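Local coordinates for transcription factor tau subunit sfc1 (Schizosaccharomyces pombe, PDB 4BJI), which forms part of TFIIIC, which binds boxA promoter DNA of tRNA and similar genes through its tauA domain and assembles the RNA polymerase III initiation complex, at residues H126-K131 against R138-C143; R51-R56 against A105-L110; R183-A188 against E193-V198. All blocks are in the same frame, centred on the assembly; numbering follows the deposited sequence. Where two conformers were deposited one is given.

Contact 1: residues H126-K131 against R138-C143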
ATOM      1  N   HIS A 126       4.151   2.092  -8.963  1.00 11.40           N
ATOM      2  CA  HIS A 126       3.624   1.447  -7.756  1.00 10.78           C
ATOM      3  C   HIS A 126       3.464  -0.078  -7.938  1.00  8.75           C
ATOM      4  O   HIS A 126       3.164  -0.793  -6.998  1.00  9.30           O
ATOM      5  CB  HIS A 126       2.267   2.060  -7.435  1.00  9.60           C
ATOM      6  CG  HIS A 126       1.276   1.919  -8.548  1.00  8.97           C
ATOM      7  ND1 HIS A 126       1.427   2.560  -9.763  1.00 13.35           N
ATOM      8  CD2 HIS A 126       0.145   1.187  -8.649  1.00 10.44           C
ATOM      9  CE1 HIS A 126       0.432   2.217 -10.564  1.00 13.47           C
ATOM     10  NE2 HIS A 126      -0.372   1.403  -9.902  1.00 12.94           N
ATOM     11  N   VAL A 127       3.684  -0.563  -9.158  1.00  8.31           N
ATOM     12  CA  VAL A 127       3.492  -1.982  -9.483  1.00  8.79           C
ATOM     13  C   VAL A 127       4.753  -2.751  -9.164  1.00  8.33           C
ATOM     14  O   VAL A 127       5.863  -2.285  -9.441  1.00  9.83           O
ATOM     15  CB  VAL A 127       3.160  -2.107 -10.990  1.00 10.38           C
ATOM     16  CG1 VAL A 127       3.078  -3.542 -11.435  1.00 10.13           C
ATOM     17  CG2 VAL A 127       1.870  -1.397 -11.311  1.00 13.71           C
ATOM     18  N   PHE A 128       4.579  -3.950  -8.609  1.00  8.55           N
ATOM     19  CA  PHE A 128       5.681  -4.867  -8.364  1.00  8.30           C
ATOM     20  C   PHE A 128       5.605  -5.980  -9.390  1.00  8.40           C
ATOM     21  O   PHE A 128       4.730  -6.856  -9.280  1.00  7.40           O
ATOM     22  CB  PHE A 128       5.628  -5.468  -6.949  1.00  9.38           C
ATOM     23  CG  PHE A 128       6.907  -6.181  -6.562  1.00  8.91           C
ATOM     24  CD1 PHE A 128       7.193  -7.460  -7.017  1.00 10.43           C
ATOM     25  CD2 PHE A 128       7.838  -5.537  -5.746  1.00 10.87           C
ATOM     26  CE1 PHE A 128       8.369  -8.048  -6.689  1.00 11.08           C
ATOM     27  CE2 PHE A 128       9.004  -6.150  -5.404  1.00 13.07           C
ATOM     28  CZ  PHE A 128       9.252  -7.412  -5.874  1.00 11.53           C
ATOM     29  N   ASP A 129       6.492  -5.932 -10.384  1.00  8.45           N
ATOM     30  CA  ASP A 129       6.489  -6.954 -11.464  1.00  9.32           C
ATOM     31  C   ASP A 129       7.655  -7.932 -11.372  1.00 10.64           C
ATOM     32  O   ASP A 129       7.703  -8.924 -12.113  1.00 11.18           O
ATOM     33  CB  ASP A 129       6.380  -6.332 -12.861  1.00 12.25           C
ATOM     34  CG  ASP A 129       7.604  -5.547 -13.255  1.00 14.62           C
ATOM     35  OD1 ASP A 129       8.574  -5.474 -12.469  1.00 12.31           O
ATOM     36  OD2 ASP A 129       7.534  -4.938 -14.376  1.00 17.90           O
ATOM     37  N   GLY A 130       8.593  -7.676 -10.474  1.00  9.03           N
ATOM     38  CA  GLY A 130       9.748  -8.552 -10.333  1.00  9.17           C
ATOM     39  C   GLY A 130      10.820  -8.384 -11.355  1.00 10.99           C
ATOM     40  O   GLY A 130      11.795  -9.156 -11.340  1.00 13.44           O
ATOM     41  N   LYS A 131      10.682  -7.426 -12.266  1.00 10.85           N
ATOM     42  CA  LYS A 131      11.638  -7.332 -13.356  1.00 11.69           C
ATOM     43  C   LYS A 131      12.004  -5.947 -13.796  1.00 12.75           C
ATOM     44  O   LYS A 131      13.054  -5.759 -14.450  1.00 16.73           O
ATOM     45  CB  LYS A 131      11.178  -8.150 -14.565  1.00 18.49           C
ATOM     46  CG  LYS A 131       9.829  -7.819 -15.099  1.00 21.28           C
ATOM     47  CD  LYS A 131       9.524  -8.740 -16.290  1.00 27.71           C
ATOM     48  CE  LYS A 131       8.187  -8.449 -16.925  1.00 32.90           C
ATOM     49  NZ  LYS A 131       7.999  -9.342 -18.117  1.00 39.72           N
ATOM     50  N   ARG A 138       9.143   2.136  -2.329  1.00 16.08           N
ATOM     51  CA  ARG A 138       9.501   1.190  -1.275  1.00 16.73           C
ATOM     52  C   ARG A 138       8.301   0.665  -0.513  1.00 14.17           C
ATOM     53  O   ARG A 138       8.471  -0.101   0.417  1.00 14.70           O
ATOM     54  CB  ARG A 138      10.500   1.799  -0.295  1.00 21.28           C
ATOM     55  CG  ARG A 138      11.877   2.103  -0.939  1.00 22.68           C
ATOM     56  CD  ARG A 138      12.686   0.810  -1.232  1.00 24.37           C
ATOM     57  NE  ARG A 138      14.001   1.112  -1.811  1.00 27.56           N
ATOM     58  CZ  ARG A 138      14.238   1.219  -3.115  1.00 33.80           C
ATOM     59  NH1 ARG A 138      13.254   1.041  -3.991  1.00 30.27           N
ATOM     60  NH2 ARG A 138      15.458   1.513  -3.547  1.00 36.57           N
ATOM     61  N   VAL A 139       7.096   1.085  -0.885  1.00 11.92           N
ATOM     62  CA  VAL A 139       5.879   0.567  -0.252  1.00 11.19           C
ATOM     63  C   VAL A 139       4.956   0.062  -1.357  1.00 10.77           C
ATOM     64  O   VAL A 139       4.580   0.823  -2.235  1.00 13.42           O
ATOM     65  CB  VAL A 139       5.118   1.610   0.592  1.00 12.71           C
ATOM     66  CG1 VAL A 139       3.917   0.976   1.260  1.00 11.15           C
ATOM     67  CG2 VAL A 139       6.031   2.237   1.627  1.00 21.40           C
ATOM     68  N   TYR A 140       4.655  -1.237  -1.341  1.00  7.47           N
ATOM     69  CA  TYR A 140       3.838  -1.876  -2.376  1.00  7.43           C
ATOM     70  C   TYR A 140       2.576  -2.422  -1.760  1.00  7.50           C
ATOM     71  O   TYR A 140       2.627  -3.128  -0.749  1.00  8.90           O
ATOM     72  CB  TYR A 140       4.603  -3.011  -3.050  1.00  7.90           C
ATOM     73  CG  TYR A 140       5.781  -2.524  -3.851  1.00  8.11           C
ATOM     74  CD1 TYR A 140       7.024  -2.386  -3.266  1.00  9.40           C
ATOM     75  CD2 TYR A 140       5.637  -2.191  -5.172  1.00  8.70           C
ATOM     76  CE1 TYR A 140       8.105  -1.932  -3.994  1.00 11.34           C
ATOM     77  CE2 TYR A 140       6.716  -1.740  -5.905  1.00 10.78           C
ATOM     78  CZ  TYR A 140       7.933  -1.626  -5.310  1.00 12.47           C
ATOM     79  OH  TYR A 140       9.018  -1.156  -6.081  1.00 16.19           O
ATOM     80  N   GLN A 141       1.459  -2.168  -2.412  1.00  5.68           N
ATOM     81  CA  GLN A 141       0.204  -2.775  -2.008  1.00  6.34           C
ATOM     82  C   GLN A 141      -0.023  -4.108  -2.719  1.00  5.75           C
ATOM     83  O   GLN A 141       0.359  -4.276  -3.878  1.00  6.37           O
ATOM     84  CB  GLN A 141      -0.963  -1.858  -2.269  1.00  7.50           C
ATOM     85  CG  GLN A 141      -0.992  -0.683  -1.284  1.00  9.04           C
ATOM     86  CD  GLN A 141      -2.202   0.177  -1.528  1.00  7.25           C
ATOM     87  OE1 GLN A 141      -2.131   1.129  -2.320  1.00  9.76           O
ATOM     88  NE2 GLN A 141      -3.311  -0.137  -0.910  1.00  7.10           N
ATOM     89  N   VAL A 142      -0.658  -5.050  -2.029  1.00  4.68           N
ATOM     90  CA  VAL A 142      -0.842  -6.389  -2.582  1.00  5.37           C
ATOM     91  C   VAL A 142      -1.500  -6.410  -3.960  1.00  6.07           C
ATOM     92  O   VAL A 142      -1.057  -7.140  -4.853  1.00  6.37           O
ATOM     93  CB  VAL A 142      -1.631  -7.236  -1.587  1.00  5.86           C
ATOM     94  CG1 VAL A 142      -2.160  -8.535  -2.244  1.00  7.75           C
ATOM     95  CG2 VAL A 142      -0.766  -7.516  -0.340  1.00  6.95           C
ATOM     96  N   CYS A 143      -2.542  -5.627  -4.138  1.00  5.55           N
ATOM     97  CA  CYS A 143      -3.269  -5.587  -5.401  1.00  7.67           C
ATOM     98  C   CYS A 143      -2.421  -5.111  -6.570  1.00  7.96           C
ATOM     99  O   CYS A 143      -2.825  -5.306  -7.733  1.00  9.92           O
ATOM    100  CB  CYS A 143      -4.525  -4.731  -5.254  1.00  8.09           C
ATOM    101  SG  CYS A 143      -4.222  -3.014  -4.714  1.00  9.13           S
TER
HETATM  102  O   HOH W   1       1.570  -0.477  -4.810  1.00  7.67           O
HETATM  103  O   HOH W   2       8.615  -1.418  -8.868  1.00 25.52           O
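His126 O receives a hydrogen bond from a water 2.7 Å away, and the same water accepts from Gln141 N at 2.9 Å. The setting is the two-stranded antiparallel sheet of strands 109-111 and 139-141: Tyr140 pairs through its backbone with Leu110, while the water joins the neighbouring amide to the loop 126-131. Beyond the water, His126 O also lies near the plane of the Tyr140 ring, 3.4 Å from CD2. The apolar core of the contact is a T-shaped stack. Phe128 turns its edge to the face of Tyr140, with the planes at 86° and Phe128 CD2 3.8 Å above the centre of the tyrosine ring. Phe128 CG sits anti to the backbone N (chi1 -168°), which swings the ring across Tyr140 while CB rests 3.7 Å from Tyr140 CD2. Met182 and Leu186 of helix 172-189 pack against both side chains. A leucine in place of Tyr140 would probably deprive the Phe128 edge of its flat partner and leave a second water without its phenolic mate. That water donates to Val127 O at 2.9 Å and lies 2.8 Å from Tyr140 OH.

Contact 2: residues R51-R56 against A105-L110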
ATOM      1  N   ARG A  51     -11.233   1.946  -4.971  1.00  9.80           N
ATOM      2  CA  ARG A  51     -10.257   1.301  -4.105  1.00  8.90           C
ATOM      3  C   ARG A  51     -10.204   2.134  -2.826  1.00  7.67           C
ATOM      4  O   ARG A  51      -9.846   3.299  -2.877  1.00  7.70           O
ATOM      5  CB  ARG A  51      -8.906   1.292  -4.823  1.00 10.89           C
ATOM      6  CG  ARG A  51      -7.754   0.809  -4.065  1.00 10.77           C
ATOM      7  CD  ARG A  51      -6.650   0.618  -5.124  1.00 15.15           C
ATOM      8  NE  ARG A  51      -5.337   0.694  -4.572  1.00 15.69           N
ATOM      9  CZ  ARG A  51      -4.249   0.404  -5.308  1.00 10.24           C
ATOM     10  NH1 ARG A  51      -4.392   0.017  -6.561  1.00 13.43           N
ATOM     11  NH2 ARG A  51      -3.080   0.499  -4.785  1.00 12.21           N
ATOM     12  N   PRO A  52     -10.603   1.565  -1.681  1.00  7.01           N
ATOM     13  CA  PRO A  52     -10.740   2.413  -0.494  1.00  7.25           C
ATOM     14  C   PRO A  52      -9.442   2.745   0.222  1.00  7.48           C
ATOM     15  O   PRO A  52      -9.438   3.570   1.129  1.00  8.07           O
ATOM     16  CB  PRO A  52     -11.603   1.586   0.449  1.00  8.56           C
ATOM     17  CG  PRO A  52     -11.352   0.154   0.002  1.00  9.01           C
ATOM     18  CD  PRO A  52     -11.185   0.221  -1.489  1.00  8.66           C
ATOM     19  N   VAL A  53      -8.352   2.090  -0.158  1.00  5.96           N
ATOM     20  CA  VAL A  53      -7.062   2.195   0.526  1.00  5.70           C
ATOM     21  C   VAL A  53      -5.968   2.348  -0.521  1.00  5.65           C
ATOM     22  O   VAL A  53      -5.821   1.468  -1.398  1.00  6.68           O
ATOM     23  CB  VAL A  53      -6.795   0.890   1.351  1.00  5.79           C
ATOM     24  CG1 VAL A  53      -5.431   0.905   1.984  1.00  5.71           C
ATOM     25  CG2 VAL A  53      -7.888   0.669   2.426  1.00  7.43           C
ATOM     26  N   TRP A  54      -5.172   3.410  -0.426  1.00  5.61           N
ATOM     27  CA  TRP A  54      -4.167   3.740  -1.432  1.00  6.03           C
ATOM     28  C   TRP A  54      -2.879   4.269  -0.819  1.00  6.83           C
ATOM     29  O   TRP A  54      -2.923   5.139   0.072  1.00  7.79           O
ATOM     30  CB  TRP A  54      -4.652   4.905  -2.290  1.00  7.85           C
ATOM     31  CG  TRP A  54      -5.749   4.668  -3.285  1.00  6.89           C
ATOM     32  CD1 TRP A  54      -7.093   4.803  -3.079  1.00  8.35           C
ATOM     33  CD2 TRP A  54      -5.581   4.371  -4.671  1.00  7.69           C
ATOM     34  NE1 TRP A  54      -7.780   4.591  -4.273  1.00  8.04           N
ATOM     35  CE2 TRP A  54      -6.861   4.325  -5.255  1.00  7.05           C
ATOM     36  CE3 TRP A  54      -4.469   4.139  -5.472  1.00  9.03           C
ATOM     37  CZ2 TRP A  54      -7.053   4.045  -6.613  1.00  8.91           C
ATOM     38  CZ3 TRP A  54      -4.668   3.849  -6.811  1.00 10.83           C
ATOM     39  CH2 TRP A  54      -5.949   3.809  -7.362  1.00 11.76           C
ATOM     40  N   THR A  55      -1.725   3.903  -1.358  1.00  6.27           N
ATOM     41  CA  THR A  55      -0.526   4.689  -1.083  1.00  6.91           C
ATOM     42  C   THR A  55      -0.561   6.007  -1.881  1.00  7.29           C
ATOM     43  O   THR A  55      -1.246   6.125  -2.923  1.00  7.85           O
ATOM     44  CB  THR A  55       0.749   3.982  -1.469  1.00  7.16           C
ATOM     45  OG1 THR A  55       0.681   3.705  -2.873  1.00  8.59           O
ATOM     46  CG2 THR A  55       0.912   2.692  -0.654  1.00  8.79           C
ATOM     47  N   ARG A  56       0.190   7.004  -1.397  1.00  7.83           N
ATOM     48  CA  ARG A  56       0.442   8.214  -2.173  1.00  9.70           C
ATOM     49  C   ARG A  56       0.981   7.909  -3.571  1.00  9.86           C
ATOM     50  O   ARG A  56       0.492   8.453  -4.575  1.00 11.28           O
ATOM     51  CB  ARG A  56       1.434   9.115  -1.417  1.00 13.15           C
ATOM     52  CG  ARG A  56       1.993  10.252  -2.268  1.00 15.66           C
ATOM     53  CD  ARG A  56       3.076  11.023  -1.482  1.00 17.77           C
ATOM     54  NE  ARG A  56       3.781  11.966  -2.347  1.00 27.50           N
ATOM     55  CZ  ARG A  56       3.269  13.135  -2.664  1.00 27.76           C
ATOM     56  NH1 ARG A  56       2.092  13.473  -2.161  1.00 24.66           N
ATOM     57  NH2 ARG A  56       3.931  13.960  -3.474  1.00 24.58           N
ATOM     58  N   ALA A 105      -7.456  -7.477   2.624  1.00  5.57           N
ATOM     59  CA  ALA A 105      -6.192  -8.149   2.410  1.00  5.58           C
ATOM     60  C   ALA A 105      -5.553  -7.711   1.093  1.00  6.63           C
ATOM     61  O   ALA A 105      -4.324  -7.635   1.003  1.00  8.04           O
ATOM     62  CB  ALA A 105      -6.416  -9.673   2.390  1.00  6.30           C
ATOM     63  N   ALA A 106      -6.361  -7.390   0.099  1.00  5.66           N
ATOM     64  CA  ALA A 106      -5.843  -6.971  -1.196  1.00  7.53           C
ATOM     65  C   ALA A 106      -5.148  -5.593  -1.175  1.00  7.28           C
ATOM     66  O   ALA A 106      -4.438  -5.228  -2.103  1.00  7.48           O
ATOM     67  CB  ALA A 106      -6.983  -6.928  -2.193  1.00 10.66           C
ATOM     68  N   TYR A 107      -5.375  -4.812  -0.112  1.00  5.68           N
ATOM     69  CA  TYR A 107      -4.886  -3.447  -0.029  1.00  6.28           C
ATOM     70  C   TYR A 107      -3.749  -3.299   0.974  1.00  6.88           C
ATOM     71  O   TYR A 107      -3.220  -2.200   1.150  1.00  6.64           O
ATOM     72  CB  TYR A 107      -6.015  -2.473   0.339  1.00  7.66           C
ATOM     73  CG  TYR A 107      -7.208  -2.595  -0.566  1.00  8.78           C
ATOM     74  CD1 TYR A 107      -7.039  -2.618  -1.933  1.00 11.23           C
ATOM     75  CD2 TYR A 107      -8.471  -2.772  -0.040  1.00  9.09           C
ATOM     76  CE1 TYR A 107      -8.139  -2.770  -2.781  1.00 13.59           C
ATOM     77  CE2 TYR A 107      -9.562  -2.918  -0.862  1.00 10.83           C
ATOM     78  CZ  TYR A 107      -9.376  -2.928  -2.207  1.00 13.71           C
ATOM     79  OH  TYR A 107     -10.522  -3.079  -2.998  1.00 24.06           O
ATOM     80  N   GLN A 108      -3.353  -4.393   1.626  1.00  5.55           N
ATOM     81  CA  GLN A 108      -2.237  -4.325   2.573  1.00  5.61           C
ATOM     82  C   GLN A 108      -0.972  -3.832   1.893  1.00  5.37           C
ATOM     83  O   GLN A 108      -0.750  -4.096   0.704  1.00  6.29           O
ATOM     84  CB  GLN A 108      -1.973  -5.678   3.231  1.00  5.96           C
ATOM     85  CG  GLN A 108      -3.081  -6.056   4.178  1.00  6.29           C
ATOM     86  CD  GLN A 108      -2.873  -7.309   4.992  1.00  5.48           C
ATOM     87  OE1 GLN A 108      -3.865  -8.004   5.285  1.00  6.34           O
ATOM     88  NE2 GLN A 108      -1.644  -7.614   5.377  1.00  5.68           N
ATOM     89  N   ALA A 109      -0.165  -3.092   2.655  1.00  6.12           N
ATOM     90  CA  ALA A 109       1.088  -2.501   2.219  1.00  6.51           C
ATOM     91  C   ALA A 109       2.279  -3.187   2.822  1.00  6.71           C
ATOM     92  O   ALA A 109       2.285  -3.506   4.016  1.00  8.49           O
ATOM     93  CB  ALA A 109       1.110  -1.027   2.633  1.00  8.70           C
ATOM     94  N   LEU A 110       3.266  -3.479   1.970  1.00  9.15           N
ATOM     95  CA  LEU A 110       4.541  -4.025   2.432  1.00  9.90           C
ATOM     96  C   LEU A 110       5.621  -2.991   2.185  1.00 10.06           C
ATOM     97  O   LEU A 110       5.783  -2.522   1.048  1.00 10.32           O
ATOM     98  CB  LEU A 110       4.866  -5.338   1.733  1.00 12.19           C
ATOM     99  CG  LEU A 110       3.940  -6.510   2.055  1.00 14.67           C
ATOM    100  CD1 LEU A 110       2.944  -6.660   0.984  1.00 17.37           C
ATOM    101  CD2 LEU A 110       4.769  -7.746   2.176  1.00 16.78           C
TER
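Strand 53-55, an outer strand of the four-stranded mixed sheet, belongs to a helix-strand-helix-helix-strand-strand order consistent with a winged helix, and residues Arg51 to Val53, which lead into it, receive Tyr107 from the segment leading into strand 109-111. Three side chains share the tyrosine. Val53 CB meets Tyr107 CB at 3.6 Å, close to the backbone. Farther out, Pro52 CD lies 3.6 Å from Tyr107 CE2, the proline crossing the tyrosine side chain at about a right angle, while Arg51 brings its CG to 3.8 Å from Tyr107 CE1. All three approach the ring obliquely. Tyr107 CG stands anti to its own carbonyl carbon (chi1 -53°), and this carries the ring along residues 51-53. Polar ties come from elsewhere: Gln141 NE2 donates to both Tyr107 O and Val53 O, bridging the two backbones. Arg51 runs extended from CG to NE, antiparallel to Tyr107, and its CD sits 3.6 Å above the centre of the Trp54 ring. Its NH2 is held by Gln141 OE1 and by a salt bridge to Asp144, whereas Arg51 NE makes a weak, 3.3 Å bond to Val53 O in the plane of the guanidinium.

Contact 3: residues R183-A188 against E193-V198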
ATOM      1  N   ARG A 183      11.771  -8.816  -1.139  1.00 12.76           N
ATOM      2  CA  ARG A 183      12.993  -8.134  -0.709  1.00 13.56           C
ATOM      3  C   ARG A 183      14.173  -8.608  -1.549  1.00 17.52           C
ATOM      4  O   ARG A 183      14.971  -7.815  -2.038  1.00 14.89           O
ATOM      5  CB  ARG A 183      13.261  -8.403   0.763  1.00 15.93           C
ATOM      6  CG  ARG A 183      14.461  -7.625   1.283  1.00 18.39           C
ATOM      7  CD  ARG A 183      14.748  -8.055   2.699  1.00 22.87           C
ATOM      8  NE  ARG A 183      15.120  -9.464   2.686  1.00 35.28           N
ATOM      9  CZ  ARG A 183      14.814 -10.348   3.631  1.00 56.76           C
ATOM     10  NH1 ARG A 183      14.124  -9.987   4.706  1.00 60.30           N
ATOM     11  NH2 ARG A 183      15.207 -11.607   3.494  1.00 60.00           N
ATOM     12  N   GLU A 184      14.276  -9.913  -1.732  1.00 13.21           N
ATOM     13  CA  GLU A 184      15.380 -10.470  -2.524  1.00 16.88           C
ATOM     14  C   GLU A 184      15.344  -9.933  -3.945  1.00 15.37           C
ATOM     15  O   GLU A 184      16.374  -9.519  -4.491  1.00 16.52           O
ATOM     16  CB  GLU A 184      15.296 -11.986  -2.572  1.00 15.64           C
ATOM     17  CG  GLU A 184      16.522 -12.610  -3.249  1.00 15.92           C
ATOM     18  CD  GLU A 184      17.783 -12.449  -2.404  1.00 18.51           C
ATOM     19  OE1 GLU A 184      17.694 -12.525  -1.145  1.00 19.90           O
ATOM     20  OE2 GLU A 184      18.840 -12.156  -2.985  1.00 21.47           O
ATOM     21  N   LYS A 185      14.165  -9.905  -4.561  1.00 12.36           N
ATOM     22  CA  LYS A 185      14.078  -9.387  -5.932  1.00 12.54           C
ATOM     23  C   LYS A 185      14.460  -7.904  -5.943  1.00 13.44           C
ATOM     24  O   LYS A 185      15.233  -7.454  -6.820  1.00 13.33           O
ATOM     25  CB  LYS A 185      12.704  -9.647  -6.527  1.00  9.73           C
ATOM     26  CG  LYS A 185      12.407 -11.104  -6.801  1.00 11.59           C
ATOM     27  CD  LYS A 185      11.322 -11.285  -7.834  1.00 13.81           C
ATOM     28  CE  LYS A 185      11.054 -12.762  -8.109  1.00 13.87           C
ATOM     29  NZ  LYS A 185      10.210 -12.932  -9.261  1.00 13.88           N
ATOM     30  N   LEU A 186      13.964  -7.123  -4.988  1.00 13.28           N
ATOM     31  CA  LEU A 186      14.361  -5.712  -4.936  1.00 15.40           C
ATOM     32  C   LEU A 186      15.877  -5.501  -4.792  1.00 20.84           C
ATOM     33  O   LEU A 186      16.441  -4.580  -5.409  1.00 21.24           O
ATOM     34  CB  LEU A 186      13.632  -5.020  -3.785  1.00 14.86           C
ATOM     35  CG  LEU A 186      12.160  -4.767  -4.036  1.00 14.76           C
ATOM     36  CD1 LEU A 186      11.518  -4.303  -2.736  1.00 16.70           C
ATOM     37  CD2 LEU A 186      11.959  -3.724  -5.122  1.00 17.30           C
ATOM     38  N   PHE A 187      16.539  -6.329  -3.988  1.00 17.14           N
ATOM     39  CA  PHE A 187      17.999  -6.181  -3.794  1.00 21.89           C
ATOM     40  C   PHE A 187      18.651  -6.083  -5.161  1.00 24.74           C
ATOM     41  O   PHE A 187      19.590  -5.297  -5.396  1.00 24.24           O
ATOM     42  CB  PHE A 187      18.637  -7.416  -3.152  1.00 26.47           C
ATOM     43  CG  PHE A 187      18.409  -7.578  -1.676  1.00 40.79           C
ATOM     44  CD1 PHE A 187      18.349  -6.498  -0.814  1.00 44.84           C
ATOM     45  CD2 PHE A 187      18.307  -8.859  -1.148  1.00 45.46           C
ATOM     46  CE1 PHE A 187      18.164  -6.701   0.559  1.00 46.04           C
ATOM     47  CE2 PHE A 187      18.119  -9.066   0.211  1.00 54.59           C
ATOM     48  CZ  PHE A 187      18.051  -7.985   1.065  1.00 50.95           C
ATOM     49  N   ALA A 188      18.189  -6.941  -6.063  1.00 17.85           N
ATOM     50  CA  ALA A 188      18.792  -7.065  -7.377  1.00 20.44           C
ATOM     51  C   ALA A 188      18.340  -5.947  -8.295  1.00 19.25           C
ATOM     52  O   ALA A 188      19.154  -5.296  -8.936  1.00 18.95           O
ATOM     53  CB  ALA A 188      18.450  -8.411  -8.001  1.00 17.98           C
ATOM     54  N   GLU A 193      20.176  -5.370 -11.738  1.00 18.92           N
ATOM     55  CA  GLU A 193      20.282  -6.794 -12.081  1.00 19.13           C
ATOM     56  C   GLU A 193      18.940  -7.529 -12.045  1.00 19.99           C
ATOM     57  O   GLU A 193      18.079  -7.236 -11.216  1.00 17.41           O
ATOM     58  CB  GLU A 193      21.262  -7.487 -11.120  1.00 23.61           C
ATOM     59  CG  GLU A 193      22.638  -6.833 -11.204  1.00 38.69           C
ATOM     60  CD  GLU A 193      23.651  -7.372 -10.219  1.00 52.98           C
ATOM     61  OE1 GLU A 193      23.264  -8.041  -9.237  1.00 53.69           O
ATOM     62  OE2 GLU A 193      24.853  -7.105 -10.440  1.00 48.70           O
HETATM   63  N   MSE A 194      18.773  -8.501 -12.934  1.00 22.32           N
HETATM   64  CA  MSE A 194      17.616  -9.378 -12.875  0.66 22.77           C
HETATM   65  C   MSE A 194      17.796 -10.363 -11.731  1.00 19.63           C
HETATM   66  O   MSE A 194      18.893 -10.907 -11.525  1.00 21.86           O
HETATM   67  CB  MSE A 194      17.433 -10.133 -14.191  0.66 26.30           C
HETATM   68  CG  MSE A 194      16.843  -9.279 -15.293  0.66 26.47           C
HETATM   69 SE   MSE A 194      15.032  -8.679 -14.828  0.66 28.76          SE
HETATM   70  CE  MSE A 194      14.226 -10.381 -14.595  0.66 16.44           C
ATOM     71  N   PRO A 195      16.734 -10.582 -10.962  1.00 16.38           N
ATOM     72  CA  PRO A 195      16.822 -11.560  -9.872  1.00 17.38           C
ATOM     73  C   PRO A 195      17.176 -12.926 -10.429  1.00 21.30           C
ATOM     74  O   PRO A 195      16.765 -13.263 -11.534  1.00 21.85           O
ATOM     75  CB  PRO A 195      15.413 -11.548  -9.249  1.00 16.44           C
ATOM     76  CG  PRO A 195      14.838 -10.234  -9.650  1.00 18.52           C
ATOM     77  CD  PRO A 195      15.453  -9.862 -10.970  1.00 16.47           C
ATOM     78  N   SER A 196      17.980 -13.675  -9.694  1.00 17.98           N
ATOM     79  CA  SER A 196      18.343 -15.017 -10.116  1.00 18.47           C
ATOM     80  C   SER A 196      17.219 -15.989  -9.812  1.00 21.79           C
ATOM     81  O   SER A 196      16.825 -16.149  -8.665  1.00 18.30           O
ATOM     82  CB  SER A 196      19.608 -15.474  -9.414  1.00 24.90           C
ATOM     83  OG  SER A 196      19.725 -16.876  -9.546  1.00 26.40           O
ATOM     84  N   GLU A 197      16.680 -16.627 -10.838  1.00 21.22           N
ATOM     85  CA  GLU A 197      15.560 -17.541 -10.649  1.00 24.43           C
ATOM     86  C   GLU A 197      15.940 -18.678  -9.709  1.00 23.33           C
ATOM     87  O   GLU A 197      15.184 -19.089  -8.841  1.00 21.02           O
ATOM     88  CB  GLU A 197      15.093 -18.102 -11.995  1.00 29.78           C
ATOM     89  CG  GLU A 197      13.667 -18.655 -11.946  1.00 42.73           C
ATOM     90  CD  GLU A 197      13.353 -19.626 -13.075  1.00 56.05           C
ATOM     91  OE1 GLU A 197      13.595 -19.267 -14.250  1.00 57.95           O
ATOM     92  OE2 GLU A 197      12.861 -20.745 -12.775  1.00 56.58           O
ATOM     93  N   VAL A 198      17.129 -19.199  -9.899  0.63 21.79           N
ATOM     94  CA  VAL A 198      17.543 -20.333  -9.128  0.63 19.99           C
ATOM     95  C   VAL A 198      17.783 -19.865  -7.691  0.63 19.75           C
ATOM     96  O   VAL A 198      17.320 -20.488  -6.732  0.63 19.08           O
ATOM     97  CB  VAL A 198      18.785 -20.943  -9.771  0.63 22.56           C
ATOM     98  CG1 VAL A 198      19.338 -22.036  -8.917  0.63 18.22           C
ATOM     99  CG2 VAL A 198      18.423 -21.461 -11.165  0.63 26.08           C
TER
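Glu193 N donates to Ala188 O over 3.0 Å, with an N-H...O angle of 160°, and this backbone bond draws the chain back against the end of helix 172-189. The bond is fairly straight at the hydrogen, yet the donor sits about 44° out of the carbonyl plane. Beside it, Ala188 CB points into the returning chain and comes within 3.4 Å of Glu193 O and 4.0 Å of Pro195 CA. The small methyl allows the backbone of residues 193-195 to run close to the helix surface.

One helical turn before Ala188, Lys185 is crossed by the Pro195 ring at about a right angle: Pro195 CG is 3.8 Å from both CB and CG of the lysine, so the contact is made by the aliphatic stem and not by the ammonium group. That stem is set by a first torsion of -69°, which places CG anti to the carbonyl carbon, and by an extended chain beyond it. At the far end, Lys185 NZ forms a salt bridge with Asp147 and a hydrogen bond with Thr149 OG1, which anchor the stem that Pro195 rests on.

Further out, Ser196 follows the proline as N-cap of the next helix, its OG accepting from Ala199 N. Glu184 touches Val200 and Ile203 of that helix, and Lys185 touches Val200, while Leu186 points away from the turn and packs on Phe112 and Leu114. Together these features are typical of an alpha-alpha hairpin, in which helices 172-189 and 197-205 are joined by a short, surface-lying connection.

In this chain, the DNA-binding domain of the longer subunit, contact 2 opens first: after helix 35-50 the chain enters strand 53-55 and returns 48 residues later, closing a large loop that holds strands 79-82 and 90-93. Contact 1 then closes a tight loop of six residues before strand 139-141, and contact 3 the short connection between helices 172-189 and 197-205, with four residues between its segments. The three lie in series, with neither nesting nor crossing. Contacts 1 and 2 touch where Gln141 OE1 meets Arg51 NH2, 2.7 Å apart, tying the two-stranded sheet to the probable winged-helix part. Contact 1 also meets contact 3, with Gly130 O against Pro195 CG, whereas contacts 2 and 3 stay about 7 Å apart at their nearest atoms.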